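Local structure of paternally-expressed gene 3 protein (Homo sapiens, 4BHX) at residues Thr4-Leu16 against Ile29-Pro41. The protein mediates between p53 and BAX in DNA-damage-induced neuronal death and, through its SCAN domain, the part described here, forms homo- or heterodimers to control gene expression. Residues are numbered along the deposited sequence; the frame is centred on the assembly and turned at random.
Sequences TDSEFFHQRFRNL and IKLRNLCLDWLQP. With EDO (1,2-ethanediol), chain K; EDO (1,2-ethanediol), chain P; EDO (1,2-ethanediol), chain N; EDO (1,2-ethanediol), chain H.
An aromatic cluster of His10, Phe13 and Trp38 is part of the interface of a near-antiparallel helix pair in the SCAN domain; the axes of helix 6-15 and segment 29-39 come within 7.5 Å, their N-to-C directions 149° apart. The evidence for stacking is direct: the His10 ring lies 4.0 Å, centroid to centroid, from the six-membered ring of Trp38, with planes only 13° apart, an offset stack. His10 CB sits over the five-membered ring, 3.4 Å from its centroid, so both indole rings are covered on one face; Leu39 CD2 covers the opposite one. With CG anti to the backbone N (chi1 176°), the imidazole runs alongside the indole; in one conformer of Glu7, ND1 donates in the ring plane to Glu7 OE1 at 2.7 Å and there would help to fix the ring. Phe13 is a knob among Leu31, Leu34, Cys35 and Trp38: Cys35 presents both CB and SG over one ring face, SG being 4.2 Å from the centroid. Toward the start of helix 6-15, Asp37 CB makes a CH-pi contact over a face of the Phe9 ring, 3.5 Å from its centroid, while Leu34 CD2 meets the ring edge. Polar linkage is by water: one bridges Thr4 OG1 to Asp37 O, another Thr4 OG1 to Gln40 OE1. Glu56 touches Trp38, is hydrogen-bonded to His10 NE2 and forms a salt bridge with Arg14, tying the pair to helix 46-61.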
ATOM      1  N   THR A   4       5.630   4.491  12.648  1.00 30.88           N
ATOM      2  CA  THR A   4       5.063   5.617  11.924  1.00 27.65           C
ATOM      3  C   THR A   4       3.748   5.244  11.240  1.00 25.18           C
ATOM      4  O   THR A   4       3.390   4.065  11.169  1.00 27.69           O
ATOM      5  CB  THR A   4       6.009   6.193  10.824  1.00 26.18           C
ATOM      6  OG1 THR A   4       6.028   5.303   9.721  1.00 25.08           O
ATOM      7  CG2 THR A   4       7.405   6.416  11.312  1.00 26.85           C
ATOM      8  N   ASP A   5       3.022   6.247  10.763  1.00 21.64           N
ATOM      9  CA  ASP A   5       1.803   5.995   9.982  1.00 19.11           C
ATOM     10  C   ASP A   5       2.244   5.911   8.515  1.00 17.50           C
ATOM     11  O   ASP A   5       2.009   6.864   7.697  1.00 17.45           O
ATOM     12  CB  ASP A   5       0.796   7.094  10.207  1.00 19.28           C
ATOM     13  CG  ASP A   5      -0.497   6.813   9.568  1.00 20.73           C
ATOM     14  OD1 ASP A   5      -0.622   5.760   8.919  1.00 20.55           O
ATOM     15  OD2 ASP A   5      -1.370   7.679   9.661  1.00 23.56           O
ATOM     16  N   SER A   6       2.852   4.786   8.191  1.00 15.44           N
ATOM     17  CA  SER A   6       3.372   4.591   6.830  1.00 17.82           C
ATOM     18  C   SER A   6       2.249   4.554   5.782  1.00 18.85           C
ATOM     19  O   SER A   6       2.470   4.952   4.639  1.00 15.16           O
ATOM     20  CB  SER A   6       4.261   3.361   6.732  1.00 17.51           C
ATOM     21  OG  SER A   6       3.601   2.234   7.228  1.00 18.01           O
ATOM     22  N   GLU A   7       1.039   4.123   6.183  1.00 17.87           N
ATOM     23  CA  GLU A   7      -0.099   4.080   5.274  0.70 17.99           C
ATOM     24  C   GLU A   7      -0.548   5.493   4.823  1.00 16.07           C
ATOM     25  O   GLU A   7      -1.028   5.689   3.705  1.00 14.85           O
ATOM     26  CB  GLU A   7      -1.262   3.285   5.919  0.70 18.02           C
ATOM     27  CG  GLU A   7      -2.556   3.285   5.110  0.70 17.45           C
ATOM     28  CD  GLU A   7      -2.383   2.687   3.689  0.70 18.69           C
ATOM     29  OE1 GLU A   7      -1.390   1.964   3.439  0.70 17.89           O
ATOM     30  OE2 GLU A   7      -3.219   2.959   2.849  0.70 16.85           O
ATOM     31  N   PHE A   8      -0.397   6.500   5.694  1.00 15.18           N
ATOM     32  CA  PHE A   8      -0.648   7.909   5.366  1.00 14.77           C
ATOM     33  C   PHE A   8       0.225   8.321   4.169  1.00 13.48           C
ATOM     34  O   PHE A   8      -0.253   8.927   3.173  1.00 12.06           O
ATOM     35  CB  PHE A   8      -0.294   8.849   6.549  1.00 15.57           C
ATOM     36  CG  PHE A   8      -0.260  10.270   6.178  1.00 16.61           C
ATOM     37  CD1 PHE A   8      -1.409  11.049   6.253  1.00 19.36           C
ATOM     38  CD2 PHE A   8       0.934  10.877   5.817  1.00 16.09           C
ATOM     39  CE1 PHE A   8      -1.393  12.377   5.897  1.00 19.46           C
ATOM     40  CE2 PHE A   8       0.936  12.193   5.436  1.00 16.71           C
ATOM     41  CZ  PHE A   8      -0.207  12.945   5.471  1.00 19.02           C
ATOM     42  N   PHE A   9       1.462   7.902   4.214  1.00 12.84           N
ATOM     43  CA  PHE A   9       2.395   8.229   3.086  1.00 12.68           C
ATOM     44  C   PHE A   9       2.095   7.431   1.812  1.00 13.44           C
ATOM     45  O   PHE A   9       2.134   8.009   0.734  1.00 13.16           O
ATOM     46  CB  PHE A   9       3.847   8.056   3.487  1.00 13.18           C
ATOM     47  CG  PHE A   9       4.297   9.098   4.482  1.00 13.97           C
ATOM     48  CD1 PHE A   9       4.597  10.393   4.063  1.00 14.70           C
ATOM     49  CD2 PHE A   9       4.364   8.806   5.818  1.00 15.46           C
ATOM     50  CE1 PHE A   9       4.948  11.363   4.955  1.00 15.55           C
ATOM     51  CE2 PHE A   9       4.744   9.808   6.763  1.00 15.85           C
ATOM     52  CZ  PHE A   9       5.019  11.069   6.317  1.00 14.51           C
ATOM     53  N   HIS A  10       1.732   6.174   1.973  1.00 12.86           N
ATOM     54  CA  HIS A  10       1.252   5.366   0.841  1.00 13.59           C
ATOM     55  C   HIS A  10       0.139   6.021   0.151  1.00 12.98           C
ATOM     56  O   HIS A  10       0.136   6.123  -1.053  1.00 12.88           O
ATOM     57  CB  HIS A  10       0.797   4.063   1.405  1.00 13.47           C
ATOM     58  CG  HIS A  10       0.187   3.158   0.420  1.00 16.08           C
ATOM     59  ND1 HIS A  10      -0.725   2.197   0.786  1.00 18.19           N
ATOM     60  CD2 HIS A  10       0.330   3.063  -0.926  1.00 14.69           C
ATOM     61  CE1 HIS A  10      -1.087   1.518  -0.292  1.00 20.57           C
ATOM     62  NE2 HIS A  10      -0.477   2.034  -1.335  1.00 16.53           N
ATOM     63  N   GLN A  11      -0.866   6.511   0.905  1.00 14.07           N
ATOM     64  CA  GLN A  11      -2.005   7.195   0.294  1.00 14.79           C
ATOM     65  C   GLN A  11      -1.573   8.512  -0.346  1.00 14.67           C
ATOM     66  O   GLN A  11      -2.007   8.828  -1.485  1.00 13.57           O
ATOM     67  CB  GLN A  11      -3.139   7.396   1.324  1.00 19.87           C
ATOM     68  CG  GLN A  11      -3.789   6.065   1.689  1.00 25.24           C
ATOM     69  CD  GLN A  11      -4.627   6.087   2.976  1.00 35.16           C
ATOM     70  OE1 GLN A  11      -5.147   7.135   3.363  1.00 37.65           O
ATOM     71  NE2 GLN A  11      -4.831   4.895   3.596  1.00 39.78           N
ATOM     72  N   ARG A  12      -0.719   9.305   0.313  1.00 11.78           N
ATOM     73  CA  ARG A  12      -0.302  10.541  -0.321  1.00 11.88           C
ATOM     74  C   ARG A  12       0.478  10.279  -1.666  1.00 11.46           C
ATOM     75  O   ARG A  12       0.331  11.046  -2.624  1.00 10.63           O
ATOM     76  CB  ARG A  12       0.573  11.403   0.573  1.00 14.38           C
ATOM     77  CG  ARG A  12      -0.030  11.825   1.906  1.00 17.31           C
ATOM     78  CD  ARG A  12      -1.146  12.828   1.739  1.00 19.94           C
ATOM     79  NE  ARG A  12      -2.337  12.416   1.014  0.50 20.37           N
ATOM     80  CZ  ARG A  12      -3.375  11.743   1.505  0.50 21.78           C
ATOM     81  NH1 ARG A  12      -3.401  11.274   2.759  0.50 22.13           N
ATOM     82  NH2 ARG A  12      -4.404  11.500   0.688  0.50 20.39           N
ATOM     83  N   PHE A  13       1.335   9.270  -1.654  1.00 10.97           N
ATOM     84  CA  PHE A  13       2.125   8.900  -2.829  1.00 11.35           C
ATOM     85  C   PHE A  13       1.189   8.599  -4.013  1.00 12.94           C
ATOM     86  O   PHE A  13       1.389   9.087  -5.137  1.00 13.84           O
ATOM     87  CB  PHE A  13       3.004   7.685  -2.457  1.00 10.82           C
ATOM     88  CG  PHE A  13       3.780   7.080  -3.639  1.00 10.31           C
ATOM     89  CD1 PHE A  13       4.686   7.855  -4.381  1.00 10.53           C
ATOM     90  CD2 PHE A  13       3.564   5.748  -4.032  1.00 10.03           C
ATOM     91  CE1 PHE A  13       5.363   7.269  -5.480  1.00  9.91           C
ATOM     92  CE2 PHE A  13       4.293   5.158  -5.120  1.00  9.96           C
ATOM     93  CZ  PHE A  13       5.167   5.949  -5.840  1.00  9.21           C
ATOM     94  N   ARG A  14       0.188   7.772  -3.766  1.00 12.68           N
ATOM     95  CA  ARG A  14      -0.784   7.387  -4.774  1.00 13.01           C
ATOM     96  C   ARG A  14      -1.742   8.506  -5.193  1.00 13.82           C
ATOM     97  O   ARG A  14      -2.252   8.466  -6.317  1.00 14.98           O
ATOM     98  CB  ARG A  14      -1.568   6.208  -4.265  1.00 13.26           C
ATOM     99  CG  ARG A  14      -0.840   4.895  -4.150  1.00 13.29           C
ATOM    100  CD  ARG A  14      -0.248   4.461  -5.487  1.00 13.19           C
ATOM    101  NE  ARG A  14       0.514   3.190  -5.380  1.00 12.26           N
ATOM    102  CZ  ARG A  14       1.551   2.860  -6.165  1.00 12.29           C
ATOM    103  NH1 ARG A  14       1.997   3.686  -7.110  1.00 12.77           N
ATOM    104  NH2 ARG A  14       2.166   1.725  -5.976  1.00 13.77           N
ATOM    105  N   ASN A  15      -2.007   9.485  -4.325  1.00 14.71           N
ATOM    106  CA  ASN A  15      -3.034  10.495  -4.595  1.00 16.02           C
ATOM    107  C   ASN A  15      -2.469  11.816  -4.997  1.00 14.29           C
ATOM    108  O   ASN A  15      -3.197  12.673  -5.397  1.00 14.97           O
ATOM    109  CB  ASN A  15      -3.981  10.762  -3.381  1.00 19.14           C
ATOM    110  CG  ASN A  15      -4.631   9.523  -2.803  1.00 23.00           C
ATOM    111  OD1 ASN A  15      -5.162   9.576  -1.666  1.00 30.13           O
ATOM    112  ND2 ASN A  15      -4.644   8.455  -3.522  1.00 22.33           N
ATOM    113  N   LEU A  16      -1.164  11.995  -4.962  1.00 15.55           N
ATOM    114  CA  LEU A  16      -0.555  13.241  -5.412  1.00 16.18           C
ATOM    115  C   LEU A  16      -0.907  13.507  -6.861  1.00 16.56           C
ATOM    116  O   LEU A  16      -0.939  12.594  -7.629  1.00 16.24           O
ATOM    117  CB  LEU A  16       0.955  13.154  -5.333  1.00 17.11           C
ATOM    118  CG  LEU A  16       1.637  14.471  -5.585  1.00 18.86           C
ATOM    119  CD1 LEU A  16       1.611  15.257  -4.305  1.00 22.59           C
ATOM    120  CD2 LEU A  16       3.046  14.346  -6.054  1.00 20.86           C
ATOM    121  N   ILE A  29      10.630  15.164  -6.904  1.00 15.52           N
ATOM    122  CA  ILE A  29      11.178  15.203  -5.538  1.00 16.16           C
ATOM    123  C   ILE A  29      10.095  14.766  -4.543  1.00 15.26           C
ATOM    124  O   ILE A  29      10.360  13.978  -3.650  1.00 14.26           O
ATOM    125  CB  ILE A  29      11.765  16.595  -5.225  1.00 19.20           C
ATOM    126  CG1 ILE A  29      13.046  16.818  -6.068  1.00 22.90           C
ATOM    127  CG2 ILE A  29      12.149  16.727  -3.748  1.00 22.22           C
ATOM    128  CD1 ILE A  29      13.504  18.270  -6.077  1.00 25.50           C
ATOM    129  N   LYS A  30       8.883  15.305  -4.695  1.00 15.93           N
ATOM    130  CA  LYS A  30       7.774  14.985  -3.810  1.00 16.99           C
ATOM    131  C   LYS A  30       7.386  13.510  -3.852  1.00 14.71           C
ATOM    132  O   LYS A  30       7.199  12.846  -2.810  1.00 14.44           O
ATOM    133  CB  LYS A  30       6.540  15.768  -4.182  1.00 18.96           C
ATOM    134  CG  LYS A  30       6.658  17.233  -3.934  1.00 24.83           C
ATOM    135  CD  LYS A  30       5.644  17.934  -4.820  1.00 29.84           C
ATOM    136  CE  LYS A  30       4.476  18.517  -4.086  1.00 33.67           C
ATOM    137  NZ  LYS A  30       4.626  20.000  -4.055  1.00 33.18           N
ATOM    138  N   LEU A  31       7.226  13.012  -5.057  1.00 12.31           N
ATOM    139  CA  LEU A  31       6.909  11.601  -5.214  1.00 12.46           C
ATOM    140  C   LEU A  31       7.944  10.678  -4.581  1.00 11.16           C
ATOM    141  O   LEU A  31       7.621   9.657  -3.973  1.00 10.91           O
ATOM    142  CB  LEU A  31       6.739  11.261  -6.717  1.00 12.07           C
ATOM    143  CG  LEU A  31       5.437  11.654  -7.419  1.00 12.79           C
ATOM    144  CD1 LEU A  31       5.487  11.344  -8.931  1.00 14.30           C
ATOM    145  CD2 LEU A  31       4.252  10.983  -6.747  1.00 12.05           C
ATOM    146  N   ARG A  32       9.202  10.969  -4.813  1.00 11.72           N
ATOM    147  CA  ARG A  32      10.243  10.204  -4.200  1.00 13.35           C
ATOM    148  C   ARG A  32      10.190  10.226  -2.685  1.00 11.75           C
ATOM    149  O   ARG A  32      10.267   9.208  -2.084  1.00 10.79           O
ATOM    150  CB  ARG A  32      11.636  10.701  -4.589  1.00 17.19           C
ATOM    151  CG  ARG A  32      12.125  10.208  -5.912  1.00 23.44           C
ATOM    152  CD  ARG A  32      13.642  10.487  -6.066  1.00 30.38           C
ATOM    153  NE  ARG A  32      14.056  10.081  -7.416  1.00 36.43           N
ATOM    154  CZ  ARG A  32      14.733  10.832  -8.282  1.00 37.50           C
ATOM    155  NH1 ARG A  32      15.127  12.070  -7.965  1.00 44.15           N
ATOM    156  NH2 ARG A  32      15.036  10.335  -9.471  1.00 40.46           N
ATOM    157  N   ASN A  33      10.106  11.405  -2.096  1.00 11.67           N
ATOM    158  CA  ASN A  33       9.944  11.548  -0.612  1.00 12.73           C
ATOM    159  C   ASN A  33       8.767  10.747  -0.066  1.00 12.43           C
ATOM    160  O   ASN A  33       8.923   9.986   0.892  1.00 12.73           O
ATOM    161  CB  ASN A  33       9.801  13.000  -0.262  1.00 13.34           C
ATOM    162  CG  ASN A  33      11.098  13.765  -0.419  1.00 16.94           C
ATOM    163  OD1 ASN A  33      12.154  13.174  -0.302  1.00 21.36           O
ATOM    164  ND2 ASN A  33      11.029  15.056  -0.640  1.00 16.40           N
ATOM    165  N   LEU A  34       7.593  10.868  -0.703  1.00 12.86           N
ATOM    166  CA  LEU A  34       6.404  10.117  -0.292  1.00 12.54           C
ATOM    167  C   LEU A  34       6.604   8.629  -0.362  1.00 11.86           C
ATOM    168  O   LEU A  34       6.234   7.902   0.559  1.00 11.69           O
ATOM    169  CB  LEU A  34       5.163  10.541  -1.071  1.00 13.25           C
ATOM    170  CG  LEU A  34       4.747  12.009  -0.872  1.00 14.56           C
ATOM    171  CD1 LEU A  34       3.735  12.421  -1.951  1.00 14.73           C
ATOM    172  CD2 LEU A  34       4.199  12.223   0.543  1.00 14.49           C
ATOM    173  N   CYS A  35       7.224   8.137  -1.439  1.00 12.32           N
ATOM    174  CA  CYS A  35       7.380   6.673  -1.608  1.00 11.74           C
ATOM    175  C   CYS A  35       8.343   6.139  -0.588  1.00 11.44           C
ATOM    176  O   CYS A  35       8.190   5.041  -0.069  1.00 11.24           O
ATOM    177  CB  CYS A  35       7.927   6.379  -3.002  1.00 12.78           C
ATOM    178  SG  CYS A  35       7.942   4.640  -3.458  1.00 15.58           S
ATOM    179  N   LEU A  36       9.413   6.900  -0.318  1.00 12.67           N
ATOM    180  CA  LEU A  36      10.388   6.486   0.734  1.00 12.27           C
ATOM    181  C   LEU A  36       9.804   6.469   2.176  1.00 11.83           C
ATOM    182  O   LEU A  36      10.151   5.598   2.984  1.00 11.66           O
ATOM    183  CB  LEU A  36      11.593   7.399   0.689  1.00 13.33           C
ATOM    184  CG  LEU A  36      12.527   7.389  -0.537  1.00 14.88           C
ATOM    185  CD1 LEU A  36      13.628   8.473  -0.514  1.00 18.32           C
ATOM    186  CD2 LEU A  36      13.107   6.047  -0.639  1.00 15.92           C
ATOM    187  N   ASP A  37       8.922   7.420   2.475  1.00 12.06           N
ATOM    188  CA  ASP A  37       8.218   7.480   3.762  1.00 13.04           C
ATOM    189  C   ASP A  37       7.142   6.423   3.874  1.00 13.21           C
ATOM    190  O   ASP A  37       6.818   6.001   4.948  1.00 13.67           O
ATOM    191  CB  ASP A  37       7.643   8.889   4.006  1.00 13.41           C
ATOM    192  CG  ASP A  37       8.735   9.913   4.434  1.00 15.68           C
ATOM    193  OD1 ASP A  37       9.728   9.506   5.087  1.00 18.82           O
ATOM    194  OD2 ASP A  37       8.627  11.065   4.036  1.00 13.69           O
ATOM    195  N   TRP A  38       6.652   5.887   2.744  1.00 12.72           N
ATOM    196  CA  TRP A  38       5.816   4.729   2.789  1.00 11.28           C
ATOM    197  C   TRP A  38       6.633   3.470   2.970  1.00 12.55           C
ATOM    198  O   TRP A  38       6.379   2.661   3.902  1.00 12.50           O
ATOM    199  CB  TRP A  38       4.975   4.650   1.474  1.00 12.22           C
ATOM    200  CG  TRP A  38       4.301   3.340   1.247  1.00 11.77           C
ATOM    201  CD1 TRP A  38       3.730   2.494   2.182  1.00 12.53           C
ATOM    202  CD2 TRP A  38       4.002   2.769  -0.054  1.00 13.25           C
ATOM    203  NE1 TRP A  38       3.151   1.385   1.510  1.00 14.39           N
ATOM    204  CE2 TRP A  38       3.322   1.544   0.151  1.00 12.58           C
ATOM    205  CE3 TRP A  38       4.236   3.202  -1.377  1.00 12.95           C
ATOM    206  CZ2 TRP A  38       2.893   0.762  -0.911  1.00 15.11           C
ATOM    207  CZ3 TRP A  38       3.846   2.386  -2.416  1.00 14.93           C
ATOM    208  CH2 TRP A  38       3.168   1.198  -2.188  1.00 13.96           C
ATOM    209  N   LEU A  39       7.618   3.234   2.099  1.00 12.59           N
ATOM    210  CA  LEU A  39       8.217   1.902   2.043  1.00 13.86           C
ATOM    211  C   LEU A  39       9.401   1.730   3.008  1.00 14.46           C
ATOM    212  O   LEU A  39       9.753   0.618   3.329  1.00 14.71           O
ATOM    213  CB  LEU A  39       8.617   1.610   0.594  1.00 14.89           C
ATOM    214  CG  LEU A  39       7.449   1.362  -0.349  1.00 15.08           C
ATOM    215  CD1 LEU A  39       7.940   1.188  -1.762  1.00 16.39           C
ATOM    216  CD2 LEU A  39       6.686   0.100   0.067  1.00 15.52           C
ATOM    217  N   GLN A  40       9.974   2.841   3.485  1.00 15.67           N
ATOM    218  CA  GLN A  40      11.130   2.871   4.437  1.00 16.19           C
ATOM    219  C   GLN A  40      12.202   1.836   4.106  1.00 16.28           C
ATOM    220  O   GLN A  40      12.477   0.937   4.911  1.00 15.89           O
ATOM    221  CB  GLN A  40      10.626   2.651   5.882  1.00 16.56           C
ATOM    222  CG  GLN A  40       9.517   3.600   6.307  1.00 20.00           C
ATOM    223  CD  GLN A  40       9.133   3.481   7.770  1.00 21.91           C
ATOM    224  OE1 GLN A  40       8.239   2.740   8.155  1.00 23.36           O
ATOM    225  NE2 GLN A  40       9.795   4.246   8.581  1.00 26.40           N
ATOM    226  N   PRO A  41      12.775   1.896   2.907  1.00 17.22           N
ATOM    227  CA  PRO A  41      13.683   0.844   2.470  1.00 18.70           C
ATOM    228  C   PRO A  41      14.864   0.621   3.418  1.00 19.77           C
ATOM    229  O   PRO A  41      15.431  -0.445   3.397  1.00 18.99           O
ATOM    230  CB  PRO A  41      14.220   1.352   1.088  1.00 18.56           C
ATOM    231  CG  PRO A  41      13.995   2.861   1.142  1.00 19.30           C
ATOM    232  CD  PRO A  41      12.710   3.011   1.941  1.00 17.82           C
TER
HETATM  233  C1  EDO K1099      -4.725   6.285   7.034  1.00 47.98           C
HETATM  234  O1  EDO K1099      -4.515   7.174   5.917  1.00 48.47           O
HETATM  235  C2  EDO K1099      -3.588   6.515   8.001  1.00 43.70           C
HETATM  236  O2  EDO K1099      -3.714   7.862   8.510  1.00 43.73           O
HETATM  237  C1  EDO P1104       4.079  -0.054   4.755  1.00 29.97           C
HETATM  238  O1  EDO P1104       3.010   0.850   5.076  1.00 28.71           O
HETATM  239  C2  EDO P1104       4.132  -1.172   5.769  1.00 35.37           C
HETATM  240  O2  EDO P1104       2.892  -1.894   5.664  1.00 38.85           O
HETATM  241  C1  EDO N1102      14.782  11.453  -2.626  1.00 60.08           C
HETATM  242  O1  EDO N1102      14.206  12.756  -2.429  1.00 63.35           O
HETATM  243  C2  EDO N1102      16.236  11.397  -2.183  1.00 57.60           C
HETATM  244  O2  EDO N1102      16.319  11.764  -0.799  1.00 59.36           O
HETATM  245  C1  EDO H1096      -2.247  12.044  10.506  1.00 37.52           C
HETATM  246  O1  EDO H1096      -1.276  12.543   9.590  1.00 29.40           O
HETATM  247  C2  EDO H1096      -2.261  10.513  10.428  1.00 37.70           C
HETATM  248  O2  EDO H1096      -1.086   9.925  11.008  1.00 27.56           O
HETATM  249  O   HOH W   1       7.225   6.706   7.609  1.00 25.55           O
HETATM  250  O   HOH W   2       6.943   2.670  10.545  1.00 32.33           O